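Local coordinates for hypothetical protein (PDB 4JX0) that is of unknown function but binds magnesium and pairs a BT_3987-like N-terminal domain with a probable F5/F8 type C (discoidin-like) domain, at residues Ser208-Ser222 / Met302-Val316. Numbering follows the deposited sequence.
Sequences SLNDGNFTANNWYTS and MMAFNGRFSVDVNEV. With MG (magnesium ion), chain D.
Tyr220 and Asp312 face each other as a non-hydrogen-bonded antiparallel pair, 4.5 Å between their CA atoms, next to which Thr221 N binds Val311 O; a separate backbone hydrogen bond, Val316 N to Leu209 O, ties the short 3-10 turn at 208-209 to the second segment. The pair belongs to the C-terminal beta domain, probably of the F5/F8 type C (discoidin) kind, and beyond it the two segments close round a magnesium ion. Here residues 208-216 curl round the metal, giving the carbonyl oxygens of Ser208 and Asn213 and the carboxylate OD1 of Asp211, while the other segment brings Asn314 O, at 2.2 Å from the ion, and Glu315 OE1; a water held by Ala216 O is the sixth ligand. Glu315 starts out extended, CG anti to the backbone N, then bends at chi2 (79°), which swings its carboxylate back onto the ion; Asn192 binds its second oxygen, OE2. The CG of Glu315 also lies against the Phe214 ring, 3.7 Å from CD2. Asn213 OD1 accepts from Thr215 N (an Asx turn) and from Ala216 N, which together make an Asx motif.

Past the metal, Asn217 ND2 gives one hydrogen to Asn314 OD1, at 3.0 Å and within 9° of its own amide plane, and the other to Trp219 O. That amide stacks on the carboxylate of Asp312, their planes 15° apart, while Asp312 OD2 takes a hydrogen bond from Asn246. On the face that carries Trp219 and Val313, Val313 CG2 meets the edge of the indole at CZ3, 3.6 Å away, and the selenium of Met302 lies at the same ring's edge. Thr221 is gripped through side chain and backbone alike: its OG1 accepts from Val311 N, and Ser310 OG donates to its carbonyl O at 2.7 Å.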
loop_
_atom_site.group_PDB
_atom_site.type_symbol
_atom_site.label_atom_id
_atom_site.label_comp_id
_atom_site.label_asym_id
_atom_site.label_seq_id
_atom_site.Cartn_x
_atom_site.Cartn_y
_atom_site.Cartn_z
ATOM N N SER A 208 -4.464 -25.336 20.920
ATOM C CA SER A 208 -4.811 -24.341 21.930
ATOM C C SER A 208 -5.868 -23.325 21.449
ATOM O O SER A 208 -6.439 -22.619 22.280
ATOM C CB SER A 208 -3.557 -23.578 22.352
ATOM O OG SER A 208 -3.057 -22.768 21.298
ATOM N N LEU A 209 -6.097 -23.211 20.126
ATOM C CA LEU A 209 -7.031 -22.230 19.591
ATOM C C LEU A 209 -8.498 -22.629 19.812
ATOM O O LEU A 209 -9.354 -21.763 19.655
ATOM C CB LEU A 209 -6.763 -21.977 18.103
ATOM C CG LEU A 209 -5.342 -21.492 17.749
ATOM C CD1 LEU A 209 -5.184 -21.351 16.265
ATOM C CD2 LEU A 209 -5.010 -20.189 18.413
ATOM N N ASN A 210 -8.802 -23.899 20.191
ATOM C CA ASN A 210 -10.176 -24.314 20.492
ATOM C C ASN A 210 -10.247 -25.220 21.745
ATOM O O ASN A 210 -11.200 -25.982 21.902
ATOM C CB ASN A 210 -10.851 -24.972 19.278
ATOM C CG ASN A 210 -10.212 -26.235 18.763
ATOM O OD1 ASN A 210 -9.065 -26.575 19.087
ATOM N ND2 ASN A 210 -10.931 -26.924 17.883
ATOM N N ASP A 211 -9.294 -25.057 22.684
ATOM C CA ASP A 211 -9.332 -25.735 23.986
ATOM C C ASP A 211 -10.233 -24.861 24.882
ATOM O O ASP A 211 -10.819 -23.895 24.393
ATOM C CB ASP A 211 -7.911 -25.932 24.562
ATOM C CG ASP A 211 -7.103 -24.681 24.909
ATOM O OD1 ASP A 211 -7.646 -23.560 24.787
ATOM O OD2 ASP A 211 -5.922 -24.824 25.308
ATOM N N GLY A 212 -10.345 -25.143 26.160
ATOM C CA GLY A 212 -11.180 -24.283 27.003
ATOM C C GLY A 212 -10.545 -22.953 27.382
ATOM O O GLY A 212 -11.246 -22.004 27.717
ATOM N N ASN A 213 -9.198 -22.890 27.354
ATOM C CA ASN A 213 -8.403 -21.759 27.821
ATOM C C ASN A 213 -8.391 -20.571 26.872
ATOM O O ASN A 213 -8.021 -20.704 25.707
ATOM C CB ASN A 213 -6.960 -22.203 28.084
ATOM C CG ASN A 213 -6.295 -21.411 29.174
ATOM O OD1 ASN A 213 -6.474 -20.194 29.288
ATOM N ND2 ASN A 213 -5.481 -22.068 29.982
ATOM N N PHE A 214 -8.740 -19.389 27.417
ATOM C CA PHE A 214 -8.770 -18.114 26.712
ATOM C C PHE A 214 -7.573 -17.217 27.034
ATOM O O PHE A 214 -7.262 -16.346 26.232
ATOM C CB PHE A 214 -10.041 -17.344 27.089
ATOM C CG PHE A 214 -11.330 -18.015 26.691
ATOM C CD1 PHE A 214 -11.929 -18.943 27.519
ATOM C CD2 PHE A 214 -11.986 -17.657 25.524
ATOM C CE1 PHE A 214 -13.135 -19.541 27.162
ATOM C CE2 PHE A 214 -13.186 -18.262 25.166
ATOM C CZ PHE A 214 -13.749 -19.205 25.985
ATOM N N THR A 215 -6.934 -17.380 28.207
ATOM C CA THR A 215 -5.834 -16.510 28.657
ATOM C C THR A 215 -4.416 -17.103 28.458
ATOM O O THR A 215 -3.455 -16.343 28.515
ATOM C CB THR A 215 -6.046 -16.198 30.140
ATOM O OG1 THR A 215 -6.036 -17.422 30.888
ATOM C CG2 THR A 215 -7.355 -15.458 30.390
ATOM N N ALA A 216 -4.277 -18.427 28.238
ATOM C CA ALA A 216 -2.963 -19.066 28.057
ATOM C C ALA A 216 -2.556 -19.083 26.590
ATOM O O ALA A 216 -3.380 -19.390 25.725
ATOM C CB ALA A 216 -2.990 -20.488 28.591
ATOM N N ASN A 217 -1.273 -18.811 26.313
ATOM C CA ASN A 217 -0.759 -18.771 24.953
ATOM C C ASN A 217 0.175 -19.938 24.636
ATOM O O ASN A 217 0.982 -20.363 25.471
ATOM C CB ASN A 217 -0.010 -17.480 24.716
ATOM C CG ASN A 217 0.491 -17.351 23.311
ATOM O OD1 ASN A 217 1.659 -17.625 23.033
ATOM N ND2 ASN A 217 -0.398 -17.074 22.382
ATOM N N ASN A 218 0.070 -20.414 23.389
ATOM C CA ASN A 218 0.925 -21.438 22.794
ATOM C C ASN A 218 1.279 -21.042 21.344
ATOM O O ASN A 218 2.441 -21.167 20.962
ATOM C CB ASN A 218 0.268 -22.808 22.861
ATOM C CG ASN A 218 0.340 -23.413 24.236
ATOM O OD1 ASN A 218 1.428 -23.729 24.730
ATOM N ND2 ASN A 218 -0.797 -23.571 24.906
ATOM N N TRP A 219 0.297 -20.549 20.552
ATOM C CA TRP A 219 0.505 -20.101 19.180
ATOM C C TRP A 219 0.620 -18.581 19.080
ATOM O O TRP A 219 -0.189 -17.846 19.649
ATOM C CB TRP A 219 -0.657 -20.558 18.291
ATOM C CG TRP A 219 -0.424 -20.296 16.835
ATOM C CD1 TRP A 219 0.256 -21.089 15.961
ATOM C CD2 TRP A 219 -0.816 -19.130 16.103
ATOM N NE1 TRP A 219 0.295 -20.498 14.717
ATOM C CE2 TRP A 219 -0.356 -19.293 14.777
ATOM C CE3 TRP A 219 -1.479 -17.943 16.447
ATOM C CZ2 TRP A 219 -0.556 -18.320 13.794
ATOM C CZ3 TRP A 219 -1.690 -16.988 15.466
ATOM C CH2 TRP A 219 -1.211 -17.169 14.167
ATOM N N TYR A 220 1.581 -18.125 18.270
ATOM C CA TYR A 220 1.811 -16.716 17.977
ATOM C C TYR A 220 2.626 -16.594 16.696
ATOM O O TYR A 220 3.309 -17.543 16.306
ATOM C CB TYR A 220 2.508 -15.998 19.149
ATOM C CG TYR A 220 3.814 -16.616 19.594
ATOM C CD1 TYR A 220 3.835 -17.647 20.521
ATOM C CD2 TYR A 220 5.032 -16.116 19.149
ATOM C CE1 TYR A 220 5.033 -18.204 20.958
ATOM C CE2 TYR A 220 6.240 -16.638 19.606
ATOM C CZ TYR A 220 6.235 -17.697 20.502
ATOM O OH TYR A 220 7.401 -18.281 20.947
ATOM N N THR A 221 2.519 -15.452 16.018
ATOM C CA THR A 221 3.255 -15.205 14.780
ATOM C C THR A 221 4.607 -14.603 15.115
ATOM O O THR A 221 4.804 -14.109 16.225
ATOM C CB THR A 221 2.442 -14.289 13.836
ATOM O OG1 THR A 221 2.276 -12.994 14.408
ATOM C CG2 THR A 221 1.084 -14.860 13.505
ATOM N N SER A 222 5.547 -14.679 14.165
ATOM C CA SER A 222 6.885 -14.088 14.282
ATOM C C SER A 222 7.184 -13.057 13.164
ATOM O O SER A 222 8.174 -12.344 13.281
ATOM C CB SER A 222 7.944 -15.176 14.268
ATOM O OG SER A 222 7.734 -16.065 15.350
HETATM N N MSE A 302 -0.650 -9.844 10.465
HETATM C CA MSE A 302 -1.118 -9.594 11.830
HETATM C C MSE A 302 -0.101 -8.768 12.608
HETATM O O MSE A 302 1.002 -9.252 12.889
HETATM C CB MSE A 302 -1.412 -10.910 12.553
HETATM C CG MSE A 302 -2.355 -11.821 11.781
HETATM SE SE MSE A 302 -2.723 -13.452 12.724
HETATM C CE MSE A 302 -4.236 -12.845 13.767
HETATM N N MSE A 303 -0.478 -7.515 12.937
HETATM C CA MSE A 303 0.343 -6.566 13.688
HETATM C C MSE A 303 -0.192 -6.331 15.093
HETATM O O MSE A 303 -1.404 -6.200 15.278
HETATM C CB MSE A 303 0.386 -5.220 12.971
HETATM C CG MSE A 303 1.572 -4.375 13.383
HETATM SE SE MSE A 303 1.420 -2.561 12.794
HETATM C CE MSE A 303 0.139 -1.879 14.062
ATOM N N ALA A 304 0.727 -6.204 16.072
ATOM C CA ALA A 304 0.384 -5.912 17.462
ATOM C C ALA A 304 0.273 -4.397 17.682
ATOM O O ALA A 304 0.687 -3.626 16.819
ATOM C CB ALA A 304 1.436 -6.497 18.390
ATOM N N PHE A 305 -0.260 -3.961 18.837
ATOM C CA PHE A 305 -0.356 -2.520 19.154
ATOM C C PHE A 305 1.028 -1.857 19.317
ATOM O O PHE A 305 1.141 -0.651 19.106
ATOM C CB PHE A 305 -1.160 -2.278 20.432
ATOM C CG PHE A 305 -2.636 -2.098 20.206
ATOM C CD1 PHE A 305 -3.474 -3.195 20.080
ATOM C CD2 PHE A 305 -3.203 -0.834 20.186
ATOM C CE1 PHE A 305 -4.852 -3.029 19.942
ATOM C CE2 PHE A 305 -4.575 -0.668 19.995
ATOM C CZ PHE A 305 -5.394 -1.767 19.895
ATOM N N ASN A 306 2.072 -2.623 19.682
ATOM C CA ASN A 306 3.406 -2.052 19.827
ATOM C C ASN A 306 4.107 -1.861 18.451
ATOM O O ASN A 306 5.259 -1.435 18.426
ATOM C CB ASN A 306 4.272 -2.889 20.789
ATOM C CG ASN A 306 4.732 -4.237 20.304
ATOM O OD1 ASN A 306 4.281 -4.757 19.283
ATOM N ND2 ASN A 306 5.613 -4.861 21.073
ATOM N N GLY A 307 3.422 -2.173 17.342
ATOM C CA GLY A 307 3.950 -1.999 15.997
ATOM C C GLY A 307 4.677 -3.201 15.424
ATOM O O GLY A 307 4.866 -3.255 14.209
ATOM N N ARG A 308 5.085 -4.184 16.270
ATOM C CA ARG A 308 5.803 -5.385 15.812
ATOM C C ARG A 308 4.827 -6.385 15.192
ATOM O O ARG A 308 3.708 -6.520 15.684
ATOM C CB ARG A 308 6.554 -6.064 16.978
ATOM C CG ARG A 308 7.554 -5.191 17.740
ATOM C CD ARG A 308 8.689 -4.667 16.880
ATOM N NE ARG A 308 9.917 -4.470 17.665
ATOM C CZ ARG A 308 10.871 -5.383 17.869
ATOM N NH1 ARG A 308 10.774 -6.598 17.334
ATOM N NH2 ARG A 308 11.936 -5.083 18.605
ATOM N N PHE A 309 5.256 -7.123 14.153
ATOM C CA PHE A 309 4.407 -8.124 13.493
ATOM C C PHE A 309 4.512 -9.494 14.176
ATOM O O PHE A 309 4.915 -10.487 13.566
ATOM C CB PHE A 309 4.735 -8.225 11.993
ATOM C CG PHE A 309 4.207 -7.026 11.251
ATOM C CD1 PHE A 309 4.922 -5.837 11.229
ATOM C CD2 PHE A 309 2.930 -7.036 10.706
ATOM C CE1 PHE A 309 4.397 -4.702 10.614
ATOM C CE2 PHE A 309 2.421 -5.910 10.069
ATOM C CZ PHE A 309 3.148 -4.744 10.049
ATOM N N SER A 310 4.086 -9.537 15.443
ATOM C CA SER A 310 4.031 -10.741 16.259
ATOM C C SER A 310 2.855 -10.607 17.201
ATOM O O SER A 310 2.881 -9.713 18.041
ATOM C CB SER A 310 5.329 -10.930 17.036
ATOM O OG SER A 310 5.232 -12.015 17.943
ATOM N N VAL A 311 1.810 -11.429 17.034
ATOM C CA VAL A 311 0.619 -11.369 17.879
ATOM C C VAL A 311 0.335 -12.743 18.474
ATOM O O VAL A 311 0.615 -13.760 17.843
ATOM C CB VAL A 311 -0.632 -10.826 17.121
ATOM C CG1 VAL A 311 -0.285 -9.609 16.273
ATOM C CG2 VAL A 311 -1.294 -11.898 16.264
ATOM N N ASP A 312 -0.295 -12.750 19.655
ATOM C CA ASP A 312 -0.765 -13.951 20.336
ATOM C C ASP A 312 -2.192 -14.214 19.949
ATOM O O ASP A 312 -2.968 -13.271 19.887
ATOM C CB ASP A 312 -0.731 -13.775 21.872
ATOM C CG ASP A 312 0.603 -13.891 22.561
ATOM O OD1 ASP A 312 1.611 -14.114 21.867
ATOM O OD2 ASP A 312 0.644 -13.732 23.804
ATOM N N VAL A 313 -2.561 -15.475 19.725
ATOM C CA VAL A 313 -3.954 -15.867 19.530
ATOM C C VAL A 313 -4.110 -17.051 20.474
ATOM O O VAL A 313 -3.485 -18.086 20.274
ATOM C CB VAL A 313 -4.395 -16.114 18.070
ATOM C CG1 VAL A 313 -5.889 -16.405 18.004
ATOM C CG2 VAL A 313 -4.085 -14.893 17.206
ATOM N N ASN A 314 -4.803 -16.818 21.592
ATOM C CA ASN A 314 -4.991 -17.771 22.686
ATOM C C ASN A 314 -6.221 -18.654 22.499
ATOM O O ASN A 314 -6.275 -19.747 23.068
ATOM C CB ASN A 314 -5.127 -16.998 24.000
ATOM C CG ASN A 314 -3.965 -16.084 24.292
ATOM O OD1 ASN A 314 -2.899 -16.194 23.690
ATOM N ND2 ASN A 314 -4.155 -15.137 25.201
ATOM N N GLU A 315 -7.224 -18.163 21.749
ATOM C CA GLU A 315 -8.477 -18.872 21.494
ATOM C C GLU A 315 -9.191 -18.204 20.318
ATOM O O GLU A 315 -9.141 -16.984 20.212
ATOM C CB GLU A 315 -9.350 -18.838 22.764
ATOM C CG GLU A 315 -10.632 -19.641 22.703
ATOM C CD GLU A 315 -10.530 -21.138 22.902
ATOM O OE1 GLU A 315 -9.403 -21.664 23.056
ATOM O OE2 GLU A 315 -11.602 -21.787 22.904
ATOM N N VAL A 316 -9.829 -18.990 19.431
ATOM C CA VAL A 316 -10.576 -18.482 18.269
ATOM C C VAL A 316 -12.010 -18.973 18.391
ATOM O O VAL A 316 -12.221 -20.173 18.584
ATOM C CB VAL A 316 -9.942 -18.917 16.921
ATOM C CG1 VAL A 316 -10.759 -18.408 15.740
ATOM C CG2 VAL A 316 -8.498 -18.442 16.810
HETATM MG MG MG D . -7.211 -21.493 23.972
HETATM O O HOH W 1 -2.457 -20.287 21.718
HETATM O O HOH W 2 -5.178 -21.448 24.738
#